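Local coordinates for ferritin (Pseudo-nitzschia multiseries, PDB 4IWK), which binds iron at centres inside each subunit of its 24-chain shell, and probably oxidises ferrous iron and stores it as ferric hydroxide, at residues A[2-10]-A[104-114]; A[38-49]-A[87-98]. All blocks are in the same frame, centred on the assembly; numbering follows the deposited sequence. Where two conformers were deposited one is given.

In the fold
Both contacts lie in the four-helix bundle of the ferritin-like domain, and this chain is the part of the longer protein that holds that domain. Contact 1 pairs the start of helix 3-32 with the end of helix 84-111, its centre about 20 Å from the centre of the chain. Contact 2 joins helix 36-62 to an earlier part of helix 84-111, its centre about 5 Å from the chain centre. Their centres are about 26 Å apart and their nearest atoms about 7 Å. Along the chain the order is 2-10, 38-49, 87-98, 104-114, so contact 2 is nested within the loop that contact 1 closes. Helix 84-111 thus contributes to the iron site at mid-bundle and to the helix packing at one bundle end.

Contact 1: A[2-10]-A[104-114]; sequences SEELLDLFN and NLAEAASTCHD
The Phe9 ring meets Leu105 obliquely, CD1 of Phe9 lying 4.1 Å from CD2 of Leu105, while Phe56 of helix 36-62 meets the same ring with its plane inclined. This aromatic group marks the inner side of an antiparallel helix pair in the ferritin four-helix bundle: the axes of 3-10 and 104-111 approach to 9.0 Å and their directions differ by 154°. The small side chain of Ala108 is consistent with this closeness. Its CA is 5.3 Å from CA of Leu5, and its methyl is met by one branch of Leu8, CD1 of Leu8 standing 3.6 Å from CB of Ala108. That branch also lies near the carbonyl of Asn104; with chi1 of -70° the Leu8 chain leans beside its own backbone N and runs out over the facing helix. CD1 of Leu105 meets CD1 of Leu5, the two chains crossing at about a right angle in the modelled one of two Leu5 conformers, and Leu105 CD1 also touches Phe9 N.

Helix 104-111 stops in a Schellman motif at His113, and Asp114 then caps the next helix through Val117 N while its other oxygen forms a salt bridge with Arg63. Glu107 takes a hydrogen bond from His113 of a neighbouring subunit, so the same helix end faces the subunit interface. Glu3, Glu4 and Asp7 bind ferric iron in other structures of this protein, although none is bound to them here.

At the start of helix 3-32 an ST motif forms, Leu5 N donating to Ser2 OG over 3.1 Å at an N-H...O angle of 147°. The hydroxyl Ser2 OG in turn donates to a water 2.9 Å away, which gives one hydrogen to Glu4 OE1 on its own helix at 2.8 Å and the other across the contact to Ala108 O at 3.0 Å.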
loop_
_atom_site.group_PDB
_atom_site.type_symbol
_atom_site.label_atom_id
_atom_site.label_comp_id
_atom_site.label_asym_id
_atom_site.label_seq_id
_atom_site.Cartn_x
_atom_site.Cartn_y
_atom_site.Cartn_z
ATOM N N SER A 2 -48.620 17.660 -36.941
ATOM C CA SER A 2 -47.988 18.743 -37.743
ATOM C C SER A 2 -46.958 18.158 -38.722
ATOM O O SER A 2 -45.886 17.591 -38.331
ATOM C CB SER A 2 -47.338 19.802 -36.829
ATOM O OG SER A 2 -46.898 20.997 -37.518
ATOM N N GLU A 3 -47.305 18.289 -40.003
ATOM C CA GLU A 3 -46.342 18.101 -41.079
ATOM C C GLU A 3 -45.184 19.095 -40.910
ATOM O O GLU A 3 -44.026 18.714 -41.133
ATOM C CB GLU A 3 -46.993 18.339 -42.450
ATOM C CG GLU A 3 -46.105 17.967 -43.603
ATOM C CD GLU A 3 -45.601 16.550 -43.421
ATOM O OE1 GLU A 3 -46.438 15.646 -43.250
ATOM O OE2 GLU A 3 -44.377 16.338 -43.367
ATOM N N GLU A 4 -45.511 20.352 -40.584
ATOM C CA GLU A 4 -44.523 21.358 -40.424
ATOM C C GLU A 4 -43.470 20.899 -39.370
ATOM O O GLU A 4 -42.237 20.963 -39.578
ATOM C CB GLU A 4 -45.155 22.656 -39.941
ATOM C CG GLU A 4 -44.336 23.850 -40.292
ATOM C CD GLU A 4 -44.463 24.986 -39.271
ATOM O OE1 GLU A 4 -45.217 24.870 -38.247
ATOM O OE2 GLU A 4 -43.774 26.024 -39.475
ATOM N N LEU A 5 -43.958 20.384 -38.254
ATOM C CA LEU A 5 -43.046 20.064 -37.159
ATOM C C LEU A 5 -42.162 18.855 -37.596
ATOM O O LEU A 5 -40.923 18.940 -37.411
ATOM C CB LEU A 5 -43.813 19.828 -35.830
ATOM C CG LEU A 5 -43.025 19.243 -34.650
ATOM C CD1 LEU A 5 -41.992 20.235 -34.227
ATOM C CD2 LEU A 5 -43.930 18.852 -33.471
ATOM N N LEU A 6 -42.754 17.787 -38.189
ATOM C CA LEU A 6 -41.984 16.650 -38.672
ATOM C C LEU A 6 -40.956 17.062 -39.779
ATOM O O LEU A 6 -39.818 16.583 -39.777
ATOM C CB LEU A 6 -42.900 15.548 -39.194
ATOM C CG LEU A 6 -44.020 15.071 -38.246
ATOM C CD1 LEU A 6 -44.998 14.206 -39.027
ATOM C CD2 LEU A 6 -43.557 14.379 -36.968
ATOM N N ASP A 7 -41.345 17.929 -40.707
ATOM C CA ASP A 7 -40.376 18.368 -41.734
ATOM C C ASP A 7 -39.225 19.136 -41.103
ATOM O O ASP A 7 -38.045 18.937 -41.483
ATOM C CB ASP A 7 -41.106 19.279 -42.756
ATOM C CG ASP A 7 -42.042 18.447 -43.685
ATOM O OD1 ASP A 7 -41.944 17.192 -43.613
ATOM O OD2 ASP A 7 -42.888 18.939 -44.531
ATOM N N LEU A 8 -39.575 20.020 -40.125
ATOM C CA LEU A 8 -38.518 20.871 -39.491
ATOM C C LEU A 8 -37.598 20.009 -38.643
ATOM O O LEU A 8 -36.391 20.296 -38.546
ATOM C CB LEU A 8 -39.092 22.020 -38.660
ATOM C CG LEU A 8 -39.769 23.146 -39.514
ATOM C CD1 LEU A 8 -40.543 24.060 -38.544
ATOM C CD2 LEU A 8 -38.762 23.955 -40.297
ATOM N N PHE A 9 -38.128 18.955 -38.063
ATOM C CA PHE A 9 -37.249 18.036 -37.319
ATOM C C PHE A 9 -36.286 17.350 -38.257
ATOM O O PHE A 9 -35.065 17.342 -38.042
ATOM C CB PHE A 9 -38.101 17.063 -36.477
ATOM C CG PHE A 9 -37.376 16.546 -35.262
ATOM C CD1 PHE A 9 -37.700 17.048 -33.975
ATOM C CD2 PHE A 9 -36.366 15.600 -35.424
ATOM C CE1 PHE A 9 -36.995 16.566 -32.851
ATOM C CE2 PHE A 9 -35.680 15.114 -34.305
ATOM C CZ PHE A 9 -36.012 15.634 -33.046
ATOM N N ASN A 10 -36.792 16.801 -39.356
ATOM C CA ASN A 10 -35.975 16.232 -40.416
ATOM C C ASN A 10 -34.948 17.289 -40.922
ATOM O O ASN A 10 -33.719 16.969 -41.078
ATOM C CB ASN A 10 -36.923 15.715 -41.518
ATOM C CG ASN A 10 -36.311 14.619 -42.362
ATOM O OD1 ASN A 10 -36.169 14.760 -43.599
ATOM N ND2 ASN A 10 -35.877 13.543 -41.705
ATOM N N ASN A 104 -36.672 27.863 -35.239
ATOM C CA ASN A 104 -37.831 27.520 -36.095
ATOM C C ASN A 104 -38.520 26.253 -35.673
ATOM O O ASN A 104 -39.775 26.144 -35.646
ATOM C CB ASN A 104 -37.417 27.337 -37.572
ATOM C CG ASN A 104 -37.076 28.646 -38.249
ATOM O OD1 ASN A 104 -37.417 29.711 -37.763
ATOM N ND2 ASN A 104 -36.312 28.555 -39.346
ATOM N N LEU A 105 -37.702 25.251 -35.369
ATOM C CA LEU A 105 -38.234 23.976 -34.870
ATOM C C LEU A 105 -38.962 24.197 -33.535
ATOM O O LEU A 105 -40.076 23.632 -33.366
ATOM C CB LEU A 105 -37.035 22.974 -34.673
ATOM C CG LEU A 105 -37.419 21.655 -34.194
ATOM C CD1 LEU A 105 -38.566 20.933 -34.985
ATOM C CD2 LEU A 105 -36.110 20.774 -34.176
ATOM N N ALA A 106 -38.360 24.939 -32.578
ATOM C CA ALA A 106 -39.027 25.201 -31.317
ATOM C C ALA A 106 -40.375 25.967 -31.532
ATOM O O ALA A 106 -41.327 25.701 -30.782
ATOM C CB ALA A 106 -38.175 25.989 -30.319
ATOM N N GLU A 107 -40.377 26.898 -32.466
ATOM C CA GLU A 107 -41.680 27.642 -32.768
ATOM C C GLU A 107 -42.748 26.676 -33.256
ATOM O O GLU A 107 -43.863 26.774 -32.774
ATOM C CB GLU A 107 -41.490 28.687 -33.871
ATOM C CG GLU A 107 -40.538 29.826 -33.607
ATOM C CD GLU A 107 -41.251 30.971 -32.944
ATOM O OE1 GLU A 107 -42.398 30.676 -32.430
ATOM O OE2 GLU A 107 -40.650 32.109 -32.977
ATOM N N ALA A 108 -42.385 25.699 -34.102
ATOM C CA ALA A 108 -43.379 24.683 -34.600
ATOM C C ALA A 108 -43.836 23.815 -33.441
ATOM O O ALA A 108 -45.068 23.451 -33.316
ATOM C CB ALA A 108 -42.749 23.810 -35.694
ATOM N N ALA A 109 -42.870 23.451 -32.574
ATOM C CA ALA A 109 -43.238 22.578 -31.431
ATOM C C ALA A 109 -44.159 23.325 -30.458
ATOM O O ALA A 109 -45.079 22.764 -29.933
ATOM C CB ALA A 109 -41.964 22.072 -30.660
ATOM N N SER A 110 -43.822 24.582 -30.229
ATOM C CA SER A 110 -44.666 25.420 -29.319
ATOM C C SER A 110 -46.090 25.538 -29.880
ATOM O O SER A 110 -47.039 25.372 -29.133
ATOM C CB SER A 110 -44.065 26.812 -29.252
ATOM O OG SER A 110 -44.824 27.586 -28.290
ATOM N N THR A 111 -46.229 25.833 -31.158
ATOM C CA THR A 111 -47.596 25.878 -31.817
ATOM C C THR A 111 -48.373 24.592 -31.665
ATOM O O THR A 111 -49.596 24.651 -31.453
ATOM C CB THR A 111 -47.403 26.198 -33.316
ATOM O OG1 THR A 111 -46.838 27.524 -33.392
ATOM C CG2 THR A 111 -48.689 26.086 -34.176
ATOM N N CYS A 112 -47.687 23.439 -31.716
ATOM C CA CYS A 112 -48.297 22.082 -31.637
ATOM C C CYS A 112 -48.453 21.687 -30.155
ATOM O O CYS A 112 -48.886 20.596 -29.904
ATOM C CB CYS A 112 -47.388 21.030 -32.306
ATOM S SG CYS A 112 -47.534 21.178 -34.099
ATOM N N HIS A 113 -48.067 22.564 -29.221
ATOM C CA HIS A 113 -47.960 22.189 -27.793
ATOM C C HIS A 113 -47.225 20.880 -27.561
ATOM O O HIS A 113 -47.618 20.014 -26.785
ATOM C CB HIS A 113 -49.434 22.023 -27.198
ATOM C CG HIS A 113 -50.227 23.296 -27.201
ATOM N ND1 HIS A 113 -50.075 24.302 -28.139
ATOM C CD2 HIS A 113 -51.183 23.727 -26.352
ATOM C CE1 HIS A 113 -50.909 25.294 -27.869
ATOM N NE2 HIS A 113 -51.574 24.978 -26.776
ATOM N N ASP A 114 -46.097 20.678 -28.267
ATOM C CA ASP A 114 -45.329 19.459 -28.164
ATOM C C ASP A 114 -44.284 19.677 -27.070
ATOM O O ASP A 114 -43.140 20.104 -27.305
ATOM C CB ASP A 114 -44.676 19.168 -29.510
ATOM C CG ASP A 114 -44.138 17.752 -29.587
ATOM O OD1 ASP A 114 -43.647 17.250 -28.601
ATOM O OD2 ASP A 114 -44.245 17.156 -30.686
HETATM O O HOH W 1 -46.327 23.479 -36.067
HETATM O O HOH W 2 -41.402 27.472 -37.515
#

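Contact 2: A[38-49]-A[87-98]; sequences MAAYMLAESAEE and VWQSILELEQAN. With FE (Fe (III) ion), chain I; FE (Fe (III) ion), chain G.
Glu95 OE2 is held by the iron(III) ion of chain I at 2.1 Å and by the hydroxyl of Tyr23, and it lies 3.0 Å from Glu49 OE2, a ligand of the same ion. The Glu49 carboxylate bridges two metals, because its OE1 binds the iron of chain G at 2.1 Å. A water joins both ions and donates to Glu95 OE1; Asn98 ND2 donates a hydrogen bond to that oxygen from above the carboxylate plane, and Asn98 OD1 is hydrogen-bonded to Gln15. Such a bridged pair is the dinuclear ferroxidase centre of ferritins; Glu16, His52 and Glu131 supply further ligands.

Toward the N-terminal ends of both segments, Met42 CE sits over one face of Trp88, 3.4 Å from the six-membered ring centroid and 5° off its normal, a CH-pi contact made possible by a bend at chi2 (-63°). At the ring edge Trp88 NE1 gives Met38 SD a weak but straight hydrogen bond of 3.4 Å. Were Trp88 an alanine, a gap would probably open beneath the Met42 methyl and Met38 SD would lose its donor.

The axes of segments 38-49 and 87-98, 12.9 Å apart at closest and 18° from parallel, suit a diagonal pair of the bundle, with Tyr23 of helix 3-32 and Glu131 of helix 115-145 coming in between.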
loop_
_atom_site.group_PDB
_atom_site.type_symbol
_atom_site.label_atom_id
_atom_site.label_comp_id
_atom_site.label_asym_id
_atom_site.label_seq_id
_atom_site.Cartn_x
_atom_site.Cartn_y
_atom_site.Cartn_z
ATOM N N MET A 38 -6.068 26.100 -35.743
ATOM C CA MET A 38 -7.452 26.451 -36.163
ATOM C C MET A 38 -8.001 25.234 -36.879
ATOM O O MET A 38 -9.196 24.972 -36.706
ATOM C CB MET A 38 -7.473 27.711 -37.092
ATOM C CG MET A 38 -7.003 28.949 -36.297
ATOM S SD MET A 38 -6.928 30.355 -37.396
ATOM C CE MET A 38 -6.202 31.667 -36.230
ATOM N N ALA A 39 -7.183 24.438 -37.614
ATOM C CA ALA A 39 -7.740 23.266 -38.287
ATOM C C ALA A 39 -8.229 22.292 -37.261
ATOM O O ALA A 39 -9.295 21.690 -37.431
ATOM C CB ALA A 39 -6.639 22.650 -39.165
ATOM N N ALA A 40 -7.450 22.083 -36.206
ATOM C CA ALA A 40 -7.890 21.047 -35.196
ATOM C C ALA A 40 -9.145 21.497 -34.476
ATOM O O ALA A 40 -10.013 20.632 -34.233
ATOM C CB ALA A 40 -6.738 20.843 -34.199
ATOM N N TYR A 41 -9.318 22.822 -34.251
ATOM C CA TYR A 41 -10.553 23.336 -33.684
ATOM C C TYR A 41 -11.691 22.991 -34.632
ATOM O O TYR A 41 -12.765 22.536 -34.177
ATOM C CB TYR A 41 -10.420 24.805 -33.397
ATOM C CG TYR A 41 -11.573 25.373 -32.609
ATOM C CD1 TYR A 41 -11.412 25.681 -31.236
ATOM C CD2 TYR A 41 -12.783 25.721 -33.235
ATOM C CE1 TYR A 41 -12.428 26.228 -30.525
ATOM C CE2 TYR A 41 -13.834 26.223 -32.482
ATOM C CZ TYR A 41 -13.647 26.480 -31.161
ATOM O OH TYR A 41 -14.709 27.043 -30.462
ATOM N N MET A 42 -11.499 23.280 -35.901
ATOM C CA MET A 42 -12.617 23.033 -36.876
ATOM C C MET A 42 -12.948 21.507 -36.933
ATOM O O MET A 42 -14.150 21.139 -37.040
ATOM C CB MET A 42 -12.266 23.580 -38.276
ATOM C CG MET A 42 -12.023 25.101 -38.297
ATOM S SD MET A 42 -13.554 25.963 -37.815
ATOM C CE MET A 42 -13.168 27.754 -37.846
ATOM N N LEU A 43 -11.929 20.656 -36.940
ATOM C CA LEU A 43 -12.195 19.209 -36.934
ATOM C C LEU A 43 -13.005 18.741 -35.700
ATOM O O LEU A 43 -13.910 17.931 -35.859
ATOM C CB LEU A 43 -10.822 18.506 -37.153
ATOM C CG LEU A 43 -10.978 17.110 -37.584
ATOM C CD1 LEU A 43 -11.380 17.142 -39.068
ATOM C CD2 LEU A 43 -9.541 16.604 -37.408
ATOM N N ALA A 44 -12.701 19.301 -34.513
ATOM C CA ALA A 44 -13.416 18.915 -33.305
ATOM C C ALA A 44 -14.862 19.382 -33.484
ATOM O O ALA A 44 -15.770 18.637 -33.129
ATOM C CB ALA A 44 -12.728 19.550 -32.079
ATOM N N GLU A 45 -15.078 20.604 -33.978
ATOM C CA GLU A 45 -16.454 20.994 -34.209
ATOM C C GLU A 45 -17.153 20.209 -35.291
ATOM O O GLU A 45 -18.411 20.021 -35.146
ATOM C CB GLU A 45 -16.520 22.437 -34.715
ATOM C CG GLU A 45 -16.206 23.429 -33.613
ATOM C CD GLU A 45 -17.339 23.412 -32.614
ATOM O OE1 GLU A 45 -18.536 23.273 -33.012
ATOM O OE2 GLU A 45 -16.954 23.487 -31.443
ATOM N N SER A 46 -16.473 19.771 -36.350
ATOM C CA SER A 46 -17.161 18.947 -37.351
ATOM C C SER A 46 -17.700 17.661 -36.633
ATOM O O SER A 46 -18.816 17.234 -36.940
ATOM C CB SER A 46 -16.123 18.506 -38.398
ATOM O OG SER A 46 -16.723 17.673 -39.332
ATOM N N ALA A 47 -16.918 17.091 -35.718
ATOM C CA ALA A 47 -17.402 15.866 -35.051
ATOM C C ALA A 47 -18.560 16.237 -34.115
ATOM O O ALA A 47 -19.514 15.427 -34.018
ATOM C CB ALA A 47 -16.240 15.266 -34.216
ATOM N N GLU A 48 -18.491 17.380 -33.438
ATOM C CA GLU A 48 -19.547 17.768 -32.446
ATOM C C GLU A 48 -20.847 17.993 -33.217
ATOM O O GLU A 48 -21.898 17.567 -32.765
ATOM C CB GLU A 48 -19.070 18.995 -31.706
ATOM C CG GLU A 48 -20.030 19.349 -30.608
ATOM C CD GLU A 48 -19.690 20.714 -30.115
ATOM O OE1 GLU A 48 -18.694 20.820 -29.321
ATOM O OE2 GLU A 48 -20.353 21.666 -30.632
ATOM N N GLU A 49 -20.803 18.663 -34.378
ATOM C CA GLU A 49 -22.099 18.882 -35.087
ATOM C C GLU A 49 -22.637 17.557 -35.590
ATOM O O GLU A 49 -23.885 17.379 -35.591
ATOM C CB GLU A 49 -21.828 19.753 -36.341
ATOM C CG GLU A 49 -21.343 21.141 -36.020
ATOM C CD GLU A 49 -22.427 22.008 -35.457
ATOM O OE1 GLU A 49 -23.519 21.484 -35.298
ATOM O OE2 GLU A 49 -22.247 23.219 -35.417
ATOM N N VAL A 87 -12.774 32.715 -43.033
ATOM C CA VAL A 87 -13.254 31.398 -42.609
ATOM C C VAL A 87 -14.071 31.571 -41.273
ATOM O O VAL A 87 -15.195 31.080 -41.176
ATOM C CB VAL A 87 -12.097 30.436 -42.299
ATOM C CG1 VAL A 87 -12.699 29.028 -42.016
ATOM C CG2 VAL A 87 -11.204 30.327 -43.569
ATOM N N TRP A 88 -13.480 32.250 -40.277
ATOM C CA TRP A 88 -14.219 32.422 -39.014
ATOM C C TRP A 88 -15.543 33.153 -39.183
ATOM O O TRP A 88 -16.503 32.866 -38.538
ATOM C CB TRP A 88 -13.314 33.135 -38.022
ATOM C CG TRP A 88 -12.225 32.187 -37.477
ATOM C CD1 TRP A 88 -10.930 32.155 -37.835
ATOM C CD2 TRP A 88 -12.420 31.137 -36.510
ATOM N NE1 TRP A 88 -10.261 31.183 -37.092
ATOM C CE2 TRP A 88 -11.182 30.517 -36.328
ATOM C CE3 TRP A 88 -13.553 30.684 -35.769
ATOM C CZ2 TRP A 88 -10.991 29.476 -35.414
ATOM C CZ3 TRP A 88 -13.369 29.616 -34.874
ATOM C CH2 TRP A 88 -12.087 29.038 -34.718
ATOM N N GLN A 89 -15.582 34.116 -40.084
ATOM C CA GLN A 89 -16.849 34.813 -40.343
ATOM C C GLN A 89 -17.910 33.870 -40.941
ATOM O O GLN A 89 -19.089 33.860 -40.539
ATOM C CB GLN A 89 -16.551 36.024 -41.315
ATOM C CG GLN A 89 -17.886 36.658 -41.829
ATOM C CD GLN A 89 -18.606 37.463 -40.701
ATOM O OE1 GLN A 89 -17.930 38.099 -39.911
ATOM N NE2 GLN A 89 -19.951 37.370 -40.600
ATOM N N SER A 90 -17.461 32.992 -41.836
ATOM C CA SER A 90 -18.407 31.963 -42.328
ATOM C C SER A 90 -18.862 31.003 -41.218
ATOM O O SER A 90 -20.047 30.584 -41.240
ATOM C CB SER A 90 -17.761 31.129 -43.440
ATOM O OG SER A 90 -17.608 31.944 -44.633
ATOM N N ILE A 91 -17.969 30.664 -40.288
ATOM C CA ILE A 91 -18.357 29.727 -39.208
ATOM C C ILE A 91 -19.342 30.485 -38.283
ATOM O O ILE A 91 -20.317 29.897 -37.807
ATOM C CB ILE A 91 -17.143 29.285 -38.440
ATOM C CG1 ILE A 91 -16.254 28.444 -39.397
ATOM C CG2 ILE A 91 -17.487 28.532 -37.173
ATOM C CD1 ILE A 91 -17.010 27.275 -39.957
ATOM N N LEU A 92 -19.122 31.763 -38.034
ATOM C CA LEU A 92 -20.136 32.519 -37.215
ATOM C C LEU A 92 -21.494 32.478 -37.881
ATOM O O LEU A 92 -22.518 32.146 -37.241
ATOM C CB LEU A 92 -19.655 33.973 -37.071
ATOM C CG LEU A 92 -20.743 34.788 -36.267
ATOM C CD1 LEU A 92 -20.907 34.304 -34.847
ATOM C CD2 LEU A 92 -20.286 36.248 -36.320
ATOM N N GLU A 93 -21.545 32.753 -39.168
ATOM C CA GLU A 93 -22.795 32.695 -39.923
ATOM C C GLU A 93 -23.447 31.325 -39.878
ATOM O O GLU A 93 -24.664 31.258 -39.792
ATOM C CB GLU A 93 -22.537 33.138 -41.346
ATOM C CG GLU A 93 -22.304 34.634 -41.403
ATOM C CD GLU A 93 -21.760 35.062 -42.752
ATOM O OE1 GLU A 93 -21.896 34.310 -43.688
ATOM O OE2 GLU A 93 -21.196 36.153 -42.883
ATOM N N LEU A 94 -22.605 30.252 -40.011
ATOM C CA LEU A 94 -23.094 28.869 -39.936
ATOM C C LEU A 94 -23.800 28.663 -38.559
ATOM O O LEU A 94 -24.914 28.072 -38.503
ATOM C CB LEU A 94 -21.903 27.923 -40.036
ATOM C CG LEU A 94 -22.233 26.416 -39.915
ATOM C CD1 LEU A 94 -23.031 25.952 -41.138
ATOM C CD2 LEU A 94 -20.896 25.666 -39.741
ATOM N N GLU A 95 -23.124 29.042 -37.492
ATOM C CA GLU A 95 -23.698 28.880 -36.124
ATOM C C GLU A 95 -25.006 29.685 -35.976
ATOM O O GLU A 95 -25.969 29.142 -35.346
ATOM C CB GLU A 95 -22.714 29.163 -35.028
ATOM C CG GLU A 95 -21.636 28.028 -34.901
ATOM C CD GLU A 95 -22.127 26.675 -34.515
ATOM O OE1 GLU A 95 -23.319 26.524 -34.209
ATOM O OE2 GLU A 95 -21.225 25.819 -34.438
ATOM N N GLN A 96 -25.044 30.866 -36.568
ATOM C CA GLN A 96 -26.270 31.671 -36.522
ATOM C C GLN A 96 -27.388 30.966 -37.245
ATOM O O GLN A 96 -28.557 30.940 -36.772
ATOM C CB GLN A 96 -26.060 33.037 -37.082
ATOM C CG GLN A 96 -25.157 33.849 -36.152
ATOM C CD GLN A 96 -24.626 35.119 -36.803
ATOM O OE1 GLN A 96 -24.699 35.261 -38.015
ATOM N NE2 GLN A 96 -24.090 36.051 -35.985
ATOM N N ALA A 97 -27.057 30.315 -38.382
ATOM C CA ALA A 97 -28.001 29.441 -39.048
ATOM C C ALA A 97 -28.493 28.253 -38.270
ATOM O O ALA A 97 -29.681 27.859 -38.397
ATOM C CB ALA A 97 -27.463 28.970 -40.427
ATOM N N ASN A 98 -27.577 27.594 -37.588
ATOM C CA ASN A 98 -27.931 26.466 -36.772
ATOM C C ASN A 98 -28.950 26.961 -35.700
ATOM O O ASN A 98 -29.899 26.243 -35.392
ATOM C CB ASN A 98 -26.700 25.944 -36.062
ATOM C CG ASN A 98 -25.791 25.107 -36.948
ATOM O OD1 ASN A 98 -26.135 24.777 -38.099
ATOM N ND2 ASN A 98 -24.677 24.622 -36.345
HETATM FE FE FE I . -22.273 24.217 -33.560
HETATM FE FE FE G . -25.115 22.032 -34.076
HETATM O O HOH W 3 -24.097 23.702 -33.267
HETATM O O HOH W 4 -26.873 22.860 -33.377
HETATM O O HOH W 5 -21.052 23.118 -32.764
#